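Long-range contacts in oligogalacturonate lyase (Yersinia enterocolitica subsp. enterocolitica, PDB 3PE7), which cleaves oligogalacturonates by beta-elimination, probably in the cytoplasm during pectin breakdown, and carries manganese and calcium ions on a seven-bladed beta-propeller: residues F158-F163 with E208-V214; L279-C285 with Y323-M327; D215-W219 with K230-H234. All coordinates share one frame; numbering follows the deposited sequence.

Interaction 1: residues F158-F163 with E208-V214; sequences FHEFYF and EGPHDLV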
ATOM      1  N   PHE A 158     -19.196   3.075   2.308  1.00 20.26           N
ATOM      2  CA  PHE A 158     -18.301   1.909   2.343  1.00 21.19           C
ATOM      3  C   PHE A 158     -18.927   0.777   3.152  1.00 21.70           C
ATOM      4  O   PHE A 158     -18.888  -0.386   2.735  1.00 21.75           O
ATOM      5  CB  PHE A 158     -16.932   2.313   2.918  1.00 20.93           C
ATOM      6  CG  PHE A 158     -15.809   1.325   2.631  1.00 22.29           C
ATOM      7  CD1 PHE A 158     -14.975   1.487   1.517  1.00 21.58           C
ATOM      8  CD2 PHE A 158     -15.570   0.265   3.497  1.00 22.38           C
ATOM      9  CE1 PHE A 158     -13.938   0.583   1.256  1.00 22.72           C
ATOM     10  CE2 PHE A 158     -14.538  -0.650   3.250  1.00 22.50           C
ATOM     11  CZ  PHE A 158     -13.716  -0.489   2.138  1.00 23.19           C
ATOM     12  N   HIS A 159     -19.545   1.121   4.288  1.00 21.86           N
ATOM     13  CA  HIS A 159     -20.239   0.140   5.125  1.00 22.30           C
ATOM     14  C   HIS A 159     -21.431  -0.505   4.421  1.00 22.22           C
ATOM     15  O   HIS A 159     -21.524  -1.740   4.341  1.00 22.90           O
ATOM     16  CB  HIS A 159     -20.673   0.778   6.457  1.00 22.98           C
ATOM     17  CG  HIS A 159     -21.323  -0.183   7.405  1.00 24.42           C
ATOM     18  ND1 HIS A 159     -22.685  -0.384   7.441  1.00 27.04           N
ATOM     19  CD2 HIS A 159     -20.795  -1.010   8.337  1.00 25.30           C
ATOM     20  CE1 HIS A 159     -22.972  -1.281   8.369  1.00 26.65           C
ATOM     21  NE2 HIS A 159     -21.842  -1.684   8.919  1.00 24.92           N
ATOM     22  N   GLU A 160     -22.323   0.327   3.883  1.00 21.23           N
ATOM     23  CA  GLU A 160     -23.556  -0.133   3.235  1.00 20.58           C
ATOM     24  C   GLU A 160     -23.316  -0.907   1.946  1.00 19.70           C
ATOM     25  O   GLU A 160     -24.121  -1.769   1.567  1.00 19.48           O
ATOM     26  CB  GLU A 160     -24.495   1.052   2.948  1.00 21.73           C
ATOM     27  CG  GLU A 160     -25.040   1.747   4.220  1.00 23.28           C
ATOM     28  CD  GLU A 160     -25.788   0.803   5.145  1.00 27.26           C
ATOM     29  OE1 GLU A 160     -26.697   0.087   4.671  1.00 28.97           O
ATOM     30  OE2 GLU A 160     -25.472   0.793   6.355  1.00 29.52           O
ATOM     31  N   PHE A 161     -22.212  -0.594   1.267  1.00 18.46           N
ATOM     32  CA  PHE A 161     -21.905  -1.216  -0.018  1.00 17.29           C
ATOM     33  C   PHE A 161     -21.791  -2.740   0.105  1.00 17.06           C
ATOM     34  O   PHE A 161     -22.204  -3.479  -0.795  1.00 17.55           O
ATOM     35  CB  PHE A 161     -20.605  -0.638  -0.573  1.00 16.83           C
ATOM     36  CG  PHE A 161     -20.319  -1.052  -1.977  1.00 15.28           C
ATOM     37  CD1 PHE A 161     -21.194  -0.715  -3.016  1.00 13.04           C
ATOM     38  CD2 PHE A 161     -19.175  -1.782  -2.276  1.00 14.00           C
ATOM     39  CE1 PHE A 161     -20.920  -1.107  -4.329  1.00 13.38           C
ATOM     40  CE2 PHE A 161     -18.898  -2.163  -3.593  1.00 14.49           C
ATOM     41  CZ  PHE A 161     -19.773  -1.828  -4.615  1.00 12.59           C
ATOM     42  N   TYR A 162     -21.223  -3.181   1.219  1.00 16.88           N
ATOM     43  CA  TYR A 162     -21.025  -4.609   1.491  1.00 17.54           C
ATOM     44  C   TYR A 162     -22.326  -5.424   1.358  1.00 17.72           C
ATOM     45  O   TYR A 162     -22.328  -6.516   0.792  1.00 17.02           O
ATOM     46  CB  TYR A 162     -20.426  -4.782   2.889  1.00 17.50           C
ATOM     47  CG  TYR A 162     -20.502  -6.194   3.449  1.00 18.11           C
ATOM     48  CD1 TYR A 162     -21.429  -6.524   4.448  1.00 18.18           C
ATOM     49  CD2 TYR A 162     -19.646  -7.189   2.989  1.00 18.55           C
ATOM     50  CE1 TYR A 162     -21.502  -7.818   4.965  1.00 19.15           C
ATOM     51  CE2 TYR A 162     -19.714  -8.491   3.493  1.00 18.91           C
ATOM     52  CZ  TYR A 162     -20.641  -8.798   4.482  1.00 19.60           C
ATOM     53  OH  TYR A 162     -20.700 -10.076   4.994  1.00 20.53           O
ATOM     54  N   PHE A 163     -23.426  -4.865   1.846  1.00 18.15           N
ATOM     55  CA  PHE A 163     -24.701  -5.583   1.878  1.00 18.85           C
ATOM     56  C   PHE A 163     -25.380  -5.693   0.514  1.00 18.96           C
ATOM     57  O   PHE A 163     -26.315  -6.494   0.353  1.00 19.67           O
ATOM     58  CB  PHE A 163     -25.644  -4.922   2.887  1.00 19.45           C
ATOM     59  CG  PHE A 163     -25.091  -4.867   4.279  1.00 20.45           C
ATOM     60  CD1 PHE A 163     -25.265  -5.937   5.152  1.00 22.27           C
ATOM     61  CD2 PHE A 163     -24.386  -3.749   4.718  1.00 21.69           C
ATOM     62  CE1 PHE A 163     -24.753  -5.883   6.454  1.00 21.68           C
ATOM     63  CE2 PHE A 163     -23.862  -3.687   6.027  1.00 22.89           C
ATOM     64  CZ  PHE A 163     -24.051  -4.754   6.888  1.00 23.39           C
ATOM     65  N   GLU A 208     -14.056  -8.014   1.126  1.00 14.73           N
ATOM     66  CA  GLU A 208     -14.113  -6.662   1.695  1.00 15.95           C
ATOM     67  C   GLU A 208     -15.437  -6.461   2.433  1.00 16.79           C
ATOM     68  O   GLU A 208     -16.445  -7.104   2.118  1.00 16.65           O
ATOM     69  CB  GLU A 208     -13.898  -5.605   0.597  1.00 16.09           C
ATOM     70  CG  GLU A 208     -13.667  -4.167   1.120  1.00 17.22           C
ATOM     71  CD  GLU A 208     -12.627  -4.117   2.224  1.00 17.43           C
ATOM     72  OE1 GLU A 208     -11.442  -4.105   1.896  1.00 20.27           O
ATOM     73  OE2 GLU A 208     -12.991  -4.107   3.416  1.00 19.47           O
ATOM     74  N   GLY A 209     -15.421  -5.578   3.427  1.00 17.68           N
ATOM     75  CA  GLY A 209     -16.607  -5.307   4.220  1.00 18.87           C
ATOM     76  C   GLY A 209     -16.267  -5.235   5.696  1.00 20.17           C
ATOM     77  O   GLY A 209     -15.105  -5.421   6.078  1.00 19.81           O
ATOM     78  N   PRO A 210     -17.274  -4.946   6.535  1.00 21.04           N
ATOM     79  CA  PRO A 210     -17.093  -4.805   7.974  1.00 21.94           C
ATOM     80  C   PRO A 210     -16.341  -5.993   8.560  1.00 22.49           C
ATOM     81  O   PRO A 210     -16.711  -7.149   8.310  1.00 22.22           O
ATOM     82  CB  PRO A 210     -18.532  -4.770   8.501  1.00 21.92           C
ATOM     83  CG  PRO A 210     -19.328  -4.212   7.360  1.00 21.81           C
ATOM     84  CD  PRO A 210     -18.688  -4.816   6.141  1.00 20.71           C
ATOM     85  N   HIS A 211     -15.308  -5.695   9.347  1.00 23.90           N
ATOM     86  CA  HIS A 211     -14.385  -6.699   9.883  1.00 24.39           C
ATOM     87  C   HIS A 211     -15.077  -7.808  10.660  1.00 24.82           C
ATOM     88  O   HIS A 211     -14.639  -8.971  10.631  1.00 24.76           O
ATOM     89  CB  HIS A 211     -13.322  -6.029  10.776  1.00 24.70           C
ATOM     90  CG  HIS A 211     -13.887  -5.361  11.992  1.00 26.88           C
ATOM     91  ND1 HIS A 211     -13.933  -5.975  13.225  1.00 28.05           N
ATOM     92  CD2 HIS A 211     -14.435  -4.132  12.162  1.00 28.22           C
ATOM     93  CE1 HIS A 211     -14.488  -5.155  14.103  1.00 29.71           C
ATOM     94  NE2 HIS A 211     -14.798  -4.028  13.484  1.00 29.93           N
ATOM     95  N   ASP A 212     -16.147  -7.446  11.363  1.00 24.95           N
ATOM     96  CA  ASP A 212     -16.839  -8.372  12.244  1.00 25.71           C
ATOM     97  C   ASP A 212     -18.014  -9.080  11.564  1.00 25.20           C
ATOM     98  O   ASP A 212     -18.684  -9.915  12.176  1.00 25.39           O
ATOM     99  CB  ASP A 212     -17.280  -7.664  13.541  1.00 26.62           C
ATOM    100  CG  ASP A 212     -18.160  -6.435  13.290  1.00 28.67           C
ATOM    101  OD1 ASP A 212     -17.999  -5.754  12.252  1.00 30.25           O
ATOM    102  OD2 ASP A 212     -19.014  -6.135  14.163  1.00 31.42           O
ATOM    103  N   LEU A 213     -18.249  -8.761  10.294  1.00 24.56           N
ATOM    104  CA  LEU A 213     -19.368  -9.352   9.564  1.00 23.96           C
ATOM    105  C   LEU A 213     -18.956 -10.330   8.475  1.00 23.07           C
ATOM    106  O   LEU A 213     -19.680 -11.289   8.207  1.00 22.92           O
ATOM    107  CB  LEU A 213     -20.276  -8.268   8.975  1.00 24.21           C
ATOM    108  CG  LEU A 213     -20.991  -7.365   9.991  1.00 25.12           C
ATOM    109  CD1 LEU A 213     -21.885  -6.387   9.247  1.00 26.04           C
ATOM    110  CD2 LEU A 213     -21.797  -8.162  11.024  1.00 26.03           C
ATOM    111  N   VAL A 214     -17.800 -10.101   7.856  1.00 22.02           N
ATOM    112  CA  VAL A 214     -17.369 -10.958   6.755  1.00 21.59           C
ATOM    113  C   VAL A 214     -17.208 -12.405   7.232  1.00 21.37           C
ATOM    114  O   VAL A 214     -16.722 -12.648   8.341  1.00 21.63           O
ATOM    115  CB  VAL A 214     -16.085 -10.431   6.045  1.00 21.72           C
ATOM    116  CG1 VAL A 214     -16.367  -9.094   5.371  1.00 21.82           C
ATOM    117  CG2 VAL A 214     -14.895 -10.298   7.014  1.00 21.02           C
TER
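The Tyr162 ring takes Pro210 over one face: Pro210 CD lies 3.9 Å from its centroid, a CH-pi contact. Tyr162 CG stands anti to the backbone N (chi1 165°), which carries the ring out over the 208-214 loop. Obliquely to the ring come Glu208 O, 3.3 Å from Tyr162 CD2, and Val214 CG1, 3.9 Å from Tyr162 CE2. Pro210 CG meets the His159 ring obliquely, 3.7 Å from His159 CD2; Glu160 OE2, hydrogen-bonded to ND1, lies at that ring's edge. The Phe163 ring has Tyr162 CD1 over one face and meets Leu213 obliquely, with Phe163 CZ 3.6 Å from Leu213 CD1. Glu208 CD approaches the edge of the Phe158 ring, 3.8 Å from Phe158 CZ. The carboxylate and ring planes are 57° apart.

No hydrogen bond crosses the contact. Glu208 OE2 accepts from Gly209 N at 2.8 Å, and OE1 pairs with Arg217. Gly209 has no side chain, and Tyr162 sits where a CB would point.

On the propeller surface, helix 155-161, inserted between strands 138-145 and 168-174, and the residues after it rest on the loop that joins strands 202-207 and 218-222 of the next sheet. Tyr127 of strand 124-132 touches Phe158 and Glu208.

Interaction 2: residues L279-C285 with Y323-M327; sequences LTSMPAC and YVFNM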
ATOM      1  N   LEU A 279       2.702 -14.521  16.142  1.00 14.18           N
ATOM      2  CA  LEU A 279       4.101 -14.129  16.255  1.00 14.74           C
ATOM      3  C   LEU A 279       4.364 -13.263  17.481  1.00 14.68           C
ATOM      4  O   LEU A 279       5.311 -13.521  18.234  1.00 14.48           O
ATOM      5  CB  LEU A 279       4.574 -13.436  14.968  1.00 14.64           C
ATOM      6  CG  LEU A 279       4.383 -14.223  13.669  1.00 16.65           C
ATOM      7  CD1 LEU A 279       4.907 -13.417  12.479  1.00 17.19           C
ATOM      8  CD2 LEU A 279       5.061 -15.612  13.741  1.00 15.38           C
ATOM      9  N   THR A 280       3.531 -12.238  17.676  1.00 14.26           N
ATOM     10  CA  THR A 280       3.747 -11.266  18.759  1.00 15.17           C
ATOM     11  C   THR A 280       2.526 -10.375  18.944  1.00 14.76           C
ATOM     12  O   THR A 280       1.663 -10.286  18.069  1.00 14.58           O
ATOM     13  CB  THR A 280       5.015 -10.391  18.523  1.00 14.72           C
ATOM     14  OG1 THR A 280       5.257  -9.585  19.685  1.00 16.98           O
ATOM     15  CG2 THR A 280       4.857  -9.470  17.286  1.00 15.40           C
ATOM     16  N   SER A 281       2.440  -9.729  20.105  1.00 15.83           N
ATOM     17  CA  SER A 281       1.406  -8.741  20.343  1.00 15.70           C
ATOM     18  C   SER A 281       1.919  -7.425  19.757  1.00 14.86           C
ATOM     19  O   SER A 281       3.119  -7.282  19.505  1.00 15.71           O
ATOM     20  CB  SER A 281       1.150  -8.605  21.845  1.00 16.24           C
ATOM     21  OG  SER A 281       2.348  -8.235  22.499  1.00 18.92           O
ATOM     22  N   MET A 282       1.022  -6.472  19.506  1.00 13.72           N
ATOM     23  CA  MET A 282       1.427  -5.166  18.993  1.00 12.87           C
ATOM     24  C   MET A 282       0.476  -4.083  19.521  1.00 12.60           C
ATOM     25  O   MET A 282      -0.668  -4.389  19.859  1.00 12.79           O
ATOM     26  CB  MET A 282       1.398  -5.172  17.456  1.00 12.46           C
ATOM     27  CG  MET A 282       0.008  -5.365  16.891  1.00 13.49           C
ATOM     28  SD  MET A 282      -0.108  -5.332  15.092  1.00 13.92           S
ATOM     29  CE  MET A 282       0.743  -3.823  14.634  1.00 14.99           C
ATOM     30  N   PRO A 283       0.936  -2.824  19.578  1.00 13.20           N
ATOM     31  CA  PRO A 283      -0.021  -1.748  19.789  1.00 12.89           C
ATOM     32  C   PRO A 283      -0.945  -1.637  18.584  1.00 12.59           C
ATOM     33  O   PRO A 283      -0.593  -2.075  17.476  1.00 12.60           O
ATOM     34  CB  PRO A 283       0.850  -0.479  19.867  1.00 12.95           C
ATOM     35  CG  PRO A 283       2.232  -0.904  19.811  1.00 13.86           C
ATOM     36  CD  PRO A 283       2.288  -2.313  19.294  1.00 13.02           C
ATOM     37  N   ALA A 284      -2.117  -1.053  18.795  1.00 11.96           N
ATOM     38  CA  ALA A 284      -3.073  -0.842  17.705  1.00 11.95           C
ATOM     39  C   ALA A 284      -2.454   0.081  16.662  1.00 11.69           C
ATOM     40  O   ALA A 284      -2.152   1.239  16.960  1.00 12.27           O
ATOM     41  CB  ALA A 284      -4.357  -0.232  18.240  1.00 11.49           C
ATOM     42  N   CYS A 285      -2.269  -0.453  15.456  1.00 10.54           N
ATOM     43  CA  CYS A 285      -1.739   0.305  14.329  1.00 10.85           C
ATOM     44  C   CYS A 285      -2.701   0.254  13.146  1.00 10.63           C
ATOM     45  O   CYS A 285      -3.538  -0.643  13.060  1.00 11.63           O
ATOM     46  CB  CYS A 285      -0.376  -0.265  13.915  1.00 10.06           C
ATOM     47  SG  CYS A 285       0.950   0.014  15.106  1.00 10.88           S
ATOM     48  N   TYR A 323       6.174   2.208  15.194  1.00  8.47           N
ATOM     49  CA  TYR A 323       6.783   1.097  15.920  1.00  9.10           C
ATOM     50  C   TYR A 323       7.518   0.180  14.977  1.00  9.59           C
ATOM     51  O   TYR A 323       7.028  -0.106  13.891  1.00  8.88           O
ATOM     52  CB  TYR A 323       5.718   0.265  16.636  1.00  9.04           C
ATOM     53  CG  TYR A 323       4.947   1.043  17.660  1.00  9.52           C
ATOM     54  CD1 TYR A 323       5.461   1.228  18.950  1.00 10.22           C
ATOM     55  CD2 TYR A 323       3.723   1.615  17.334  1.00 10.69           C
ATOM     56  CE1 TYR A 323       4.756   1.972  19.910  1.00 12.58           C
ATOM     57  CE2 TYR A 323       2.986   2.344  18.289  1.00 11.82           C
ATOM     58  CZ  TYR A 323       3.524   2.522  19.568  1.00 13.06           C
ATOM     59  OH  TYR A 323       2.815   3.255  20.488  1.00 14.94           O
ATOM     60  N   VAL A 324       8.686  -0.307  15.409  1.00  9.48           N
ATOM     61  CA  VAL A 324       9.389  -1.327  14.627  1.00 10.06           C
ATOM     62  C   VAL A 324       9.438  -2.589  15.462  1.00 10.01           C
ATOM     63  O   VAL A 324       9.751  -2.542  16.666  1.00 10.63           O
ATOM     64  CB  VAL A 324      10.813  -0.893  14.181  1.00  9.35           C
ATOM     65  CG1 VAL A 324      11.637  -2.104  13.689  1.00  9.63           C
ATOM     66  CG2 VAL A 324      10.723   0.151  13.094  1.00 11.13           C
ATOM     67  N   PHE A 325       9.116  -3.704  14.817  1.00 11.10           N
ATOM     68  CA  PHE A 325       9.083  -5.010  15.470  1.00 11.51           C
ATOM     69  C   PHE A 325      10.238  -5.831  14.949  1.00 12.30           C
ATOM     70  O   PHE A 325      10.331  -6.075  13.745  1.00 12.25           O
ATOM     71  CB  PHE A 325       7.747  -5.719  15.194  1.00 11.46           C
ATOM     72  CG  PHE A 325       6.551  -4.877  15.517  1.00 10.19           C
ATOM     73  CD1 PHE A 325       6.022  -4.858  16.805  1.00 10.81           C
ATOM     74  CD2 PHE A 325       5.976  -4.071  14.547  1.00  8.16           C
ATOM     75  CE1 PHE A 325       4.923  -4.058  17.108  1.00 12.01           C
ATOM     76  CE2 PHE A 325       4.881  -3.266  14.837  1.00  8.30           C
ATOM     77  CZ  PHE A 325       4.350  -3.251  16.112  1.00 10.91           C
ATOM     78  N   ASN A 326      11.158  -6.204  15.846  1.00 12.48           N
ATOM     79  CA  ASN A 326      12.273  -7.069  15.473  1.00 14.05           C
ATOM     80  C   ASN A 326      11.833  -8.512  15.654  1.00 14.43           C
ATOM     81  O   ASN A 326      11.636  -8.995  16.776  1.00 14.60           O
ATOM     82  CB  ASN A 326      13.524  -6.729  16.303  1.00 14.10           C
ATOM     83  CG  ASN A 326      14.747  -7.543  15.896  1.00 15.90           C
ATOM     84  OD1 ASN A 326      14.641  -8.711  15.510  1.00 16.74           O
ATOM     85  ND2 ASN A 326      15.924  -6.930  16.014  1.00 16.31           N
ATOM     86  N   MET A 327      11.634  -9.187  14.524  1.00 15.40           N
ATOM     87  CA  MET A 327      11.011 -10.497  14.533  1.00 16.30           C
ATOM     88  C   MET A 327      12.006 -11.607  14.865  1.00 18.10           C
ATOM     89  O   MET A 327      11.614 -12.744  15.062  1.00 18.70           O
ATOM     90  CB  MET A 327      10.300 -10.772  13.200  1.00 16.47           C
ATOM     91  CG  MET A 327       9.355  -9.649  12.720  1.00 15.90           C
ATOM     92  SD  MET A 327       8.042  -9.170  13.876  1.00 16.69           S
ATOM     93  CE  MET A 327       7.088 -10.702  13.926  1.00 18.63           C
TER
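Pro283 lies on the Tyr323 ring where two neighbouring blades of the seven-bladed beta-propeller meet. Strand 276-285 is the outermost strand of one four-stranded sheet. Strand 321-326 lies inside the next. The two segments run nearly antiparallel, 166° apart end to end, but no hydrogen bond joins them. Side chains make most of the contact between the sheets.

The tight part is at Met282, Pro283 and Cys285. Pro283 CG sits almost centrally over one face of Tyr323, 3.6 Å from the ring centroid and 8° off the ring normal. This is a CH-pi contact. The same proline turns its CD to the edge of Phe325, 3.8 Å from Phe325 CE1 and near the ring plane. One pyrrolidine therefore serves two aromatic rings, meeting Tyr323 over the ring face and Phe325 at the ring edge. Met282 CB also reaches Phe325 CE1, at 3.7 Å. Met282 CG stands between the backbone N and the carbonyl carbon (chi1 65°), and the bend at chi3 brings CE back to Phe325 CZ. The Tyr323 hydroxyl is hydrogen-bonded to Asp319 OD1, outside the contact. Met297 of strand 296-301 and Gln332 of strand 331-337 also touch Phe325.

The other end is looser and nearer solvent. Leu279 is exposed, and Thr280 and Met327 are partly so. Leu279 and Thr280 form a classic beta bulge facing Ile266. Met327, bent at chi2 and chi3, is the main link here. Its CE lies 3.8 Å from Leu279 CD1 and 4.2 Å from Thr280 CG2.

Cys285 is two residues from the manganese ligand His287. Its sulfur meets Tyr323 obliquely, with Cys285 SG 3.9 Å from Tyr323 CD2.

Interaction 3: residues D215-W219 with K230-H234; sequences DARMW and KVKTH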
ATOM      1  N   ASP A 215     -17.648 -13.346   6.397  1.00 20.91           N
ATOM      2  CA  ASP A 215     -17.457 -14.781   6.634  1.00 20.71           C
ATOM      3  C   ASP A 215     -15.986 -15.114   6.950  1.00 20.16           C
ATOM      4  O   ASP A 215     -15.673 -15.759   7.956  1.00 19.79           O
ATOM      5  CB  ASP A 215     -18.008 -15.625   5.454  1.00 21.26           C
ATOM      6  CG  ASP A 215     -17.323 -15.323   4.088  1.00 22.09           C
ATOM      7  OD1 ASP A 215     -17.406 -16.202   3.194  1.00 23.02           O
ATOM      8  OD2 ASP A 215     -16.715 -14.246   3.874  1.00 20.88           O
ATOM      9  N   ALA A 216     -15.094 -14.638   6.093  1.00 19.26           N
ATOM     10  CA  ALA A 216     -13.657 -14.761   6.300  1.00 19.22           C
ATOM     11  C   ALA A 216     -12.995 -13.692   5.471  1.00 18.96           C
ATOM     12  O   ALA A 216     -13.371 -13.453   4.318  1.00 18.88           O
ATOM     13  CB  ALA A 216     -13.154 -16.149   5.893  1.00 19.36           C
ATOM     14  N   ARG A 217     -12.016 -13.030   6.072  1.00 18.66           N
ATOM     15  CA  ARG A 217     -11.324 -11.952   5.421  1.00 18.54           C
ATOM     16  C   ARG A 217     -10.465 -12.458   4.268  1.00 16.93           C
ATOM     17  O   ARG A 217     -10.592 -11.992   3.157  1.00 16.48           O
ATOM     18  CB  ARG A 217     -10.433 -11.241   6.431  1.00 18.75           C
ATOM     19  CG  ARG A 217     -10.464  -9.766   6.336  1.00 24.48           C
ATOM     20  CD  ARG A 217      -9.612  -9.175   5.261  1.00 26.76           C
ATOM     21  NE  ARG A 217     -10.307  -7.999   4.807  1.00 30.67           N
ATOM     22  CZ  ARG A 217      -9.775  -6.929   4.228  1.00 29.96           C
ATOM     23  NH1 ARG A 217      -8.476  -6.838   3.985  1.00 31.73           N
ATOM     24  NH2 ARG A 217     -10.580  -5.943   3.882  1.00 26.97           N
ATOM     25  N   MET A 218      -9.596 -13.426   4.549  1.00 16.24           N
ATOM     26  CA  MET A 218      -8.458 -13.716   3.681  1.00 14.76           C
ATOM     27  C   MET A 218      -8.635 -15.019   2.907  1.00 14.01           C
ATOM     28  O   MET A 218      -8.971 -16.056   3.480  1.00 14.94           O
ATOM     29  CB  MET A 218      -7.164 -13.798   4.503  1.00 14.81           C
ATOM     30  CG  MET A 218      -6.762 -12.511   5.222  1.00 16.17           C
ATOM     31  SD  MET A 218      -5.499 -12.857   6.492  1.00 17.79           S
ATOM     32  CE  MET A 218      -4.047 -13.069   5.520  1.00 24.85           C
ATOM     33  N   TRP A 219      -8.374 -14.935   1.608  1.00 13.69           N
ATOM     34  CA  TRP A 219      -8.527 -16.058   0.684  1.00 13.34           C
ATOM     35  C   TRP A 219      -7.314 -16.200  -0.219  1.00 13.23           C
ATOM     36  O   TRP A 219      -6.571 -15.240  -0.455  1.00 12.55           O
ATOM     37  CB  TRP A 219      -9.781 -15.850  -0.182  1.00 13.70           C
ATOM     38  CG  TRP A 219     -11.020 -15.855   0.660  1.00 14.60           C
ATOM     39  CD1 TRP A 219     -11.470 -14.835   1.450  1.00 15.01           C
ATOM     40  CD2 TRP A 219     -11.938 -16.943   0.844  1.00 14.16           C
ATOM     41  NE1 TRP A 219     -12.618 -15.210   2.093  1.00 14.97           N
ATOM     42  CE2 TRP A 219     -12.930 -16.497   1.741  1.00 15.22           C
ATOM     43  CE3 TRP A 219     -12.030 -18.249   0.319  1.00 14.45           C
ATOM     44  CZ2 TRP A 219     -14.005 -17.308   2.147  1.00 15.95           C
ATOM     45  CZ3 TRP A 219     -13.113 -19.061   0.722  1.00 15.95           C
ATOM     46  CH2 TRP A 219     -14.078 -18.577   1.625  1.00 15.22           C
ATOM     47  N   LYS A 230      -9.880 -20.495   1.955  1.00 18.57           N
ATOM     48  CA  LYS A 230      -9.583 -19.483   2.958  1.00 18.82           C
ATOM     49  C   LYS A 230      -8.230 -19.728   3.611  1.00 17.92           C
ATOM     50  O   LYS A 230      -7.794 -20.875   3.793  1.00 16.59           O
ATOM     51  CB  LYS A 230     -10.703 -19.348   3.997  1.00 20.01           C
ATOM     52  CG  LYS A 230     -11.110 -20.580   4.732  1.00 23.04           C
ATOM     53  CD  LYS A 230     -12.263 -20.271   5.714  1.00 25.01           C
ATOM     54  CE  LYS A 230     -13.501 -19.739   5.029  1.00 25.46           C
ATOM     55  NZ  LYS A 230     -14.667 -19.756   5.974  1.00 27.78           N
ATOM     56  N   VAL A 231      -7.563 -18.631   3.953  1.00 17.30           N
ATOM     57  CA  VAL A 231      -6.281 -18.683   4.660  1.00 17.26           C
ATOM     58  C   VAL A 231      -6.480 -19.266   6.061  1.00 17.66           C
ATOM     59  O   VAL A 231      -5.666 -20.068   6.543  1.00 17.00           O
ATOM     60  CB  VAL A 231      -5.645 -17.265   4.695  1.00 16.92           C
ATOM     61  CG1 VAL A 231      -4.462 -17.199   5.683  1.00 15.47           C
ATOM     62  CG2 VAL A 231      -5.219 -16.849   3.292  1.00 17.05           C
ATOM     63  N   LYS A 232      -7.578 -18.890   6.706  1.00 17.71           N
ATOM     64  CA  LYS A 232      -7.930 -19.474   7.996  1.00 19.49           C
ATOM     65  C   LYS A 232      -9.433 -19.419   8.217  1.00 19.72           C
ATOM     66  O   LYS A 232     -10.132 -18.633   7.571  1.00 20.71           O
ATOM     67  CB  LYS A 232      -7.200 -18.768   9.145  1.00 19.21           C
ATOM     68  CG  LYS A 232      -7.848 -17.464   9.608  1.00 20.41           C
ATOM     69  CD  LYS A 232      -7.012 -16.760  10.652  1.00 19.07           C
ATOM     70  CE  LYS A 232      -6.978 -17.534  11.969  1.00 18.30           C
ATOM     71  NZ  LYS A 232      -6.114 -16.808  12.980  1.00 18.79           N
ATOM     72  N   THR A 233      -9.910 -20.270   9.119  1.00 20.35           N
ATOM     73  CA  THR A 233     -11.238 -20.118   9.683  1.00 20.87           C
ATOM     74  C   THR A 233     -11.112 -19.198  10.897  1.00 20.68           C
ATOM     75  O   THR A 233     -10.336 -19.472  11.821  1.00 20.90           O
ATOM     76  CB  THR A 233     -11.826 -21.468  10.093  1.00 21.51           C
ATOM     77  OG1 THR A 233     -11.897 -22.308   8.937  1.00 23.53           O
ATOM     78  CG2 THR A 233     -13.228 -21.289  10.674  1.00 21.69           C
ATOM     79  N   HIS A 234     -11.861 -18.098  10.875  1.00 20.90           N
ATOM     80  CA  HIS A 234     -11.903 -17.166  12.001  1.00 20.73           C
ATOM     81  C   HIS A 234     -12.435 -17.875  13.239  1.00 22.06           C
ATOM     82  O   HIS A 234     -13.450 -18.588  13.177  1.00 21.94           O
ATOM     83  CB  HIS A 234     -12.834 -15.986  11.706  1.00 20.68           C
ATOM     84  CG  HIS A 234     -12.316 -15.014  10.687  1.00 19.92           C
ATOM     85  ND1 HIS A 234     -12.482 -13.650  10.811  1.00 19.42           N
ATOM     86  CD2 HIS A 234     -11.655 -15.207   9.518  1.00 18.90           C
ATOM     87  CE1 HIS A 234     -11.948 -13.046   9.762  1.00 17.32           C
ATOM     88  NE2 HIS A 234     -11.441 -13.968   8.964  1.00 17.96           N
TER
HETATM   89  O   HOH W   1     -14.199 -17.924   8.853  1.00 20.09           O
HETATM   90  O   HOH W   2      -9.225 -14.200   7.245  1.00 22.78           O
HETATM   91  O   HOH W   3      -9.235 -16.479   6.112  1.00 23.39           O
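Asp215 reaches His234 and Lys230 through water 1. Its carbonyl O accepts from the water, which accepts from His234 N and weakly from Lys230 NZ. Ala216 puts its CB 3.7 Å from Lys230 CE. Arg217 N donates to His234 NE2 at 3.1 Å. The bond is nearly straight (172°), but the donor lies 36° out of the imidazole plane. The guanidinium group pairs with Glu208 and Glu243. Met218 O accepts from Val231 N at 3.0 Å and from water 3, which also takes Lys232 N. Met218 CB packs on Val231 CB at 3.8 Å.

Trp219 forms an antiparallel, non-hydrogen-bonded pair with Lys230. Lys230 CB lies over the six-membered ring, 3.9 Å from its centroid, a CH-pi contact. The bend of Lys230 at chi3 (60°) brings CE to Trp219 CH2 at 3.6 Å. Trp219 NE1 donates to Ala216 O, helping to fix the turn of the indole.

Here strand 218-222 meets 229-230, the outermost strand of its sheet. Beyond the Val231 N to Met218 O bond, His234 and waters link the segments, water 2 between Met218 N and His234 NE2. His234 ND1 hydrogen-bonds to Glu238 O while NE2 accepts from Arg217 N, consistent with a neutral ring protonated on ND1.

How the interactions relate
Along the chain interaction 1 comes first, then interaction 3, then interaction 2, all in series within one beta-propeller. Interactions 1 and 3 are neighbours, with centres 14 Å apart, on the same side of the chain's centre. Both involve the sheet of strands 190-196, 202-207, 218-222 and 229-230. They touch through a salt bridge, Glu208 OE1 to Arg217 NH2, 2.8 Å. Interaction 2 lies apart, its centre 26 Å from that of interaction 1 and 22 Å from that of interaction 3. It joins the sheets of strands 276-285 and 321-326. The side chains of Phe158, Arg217 and Cys285 each lie about 11 Å from the manganese, and no contact supplies a ligand.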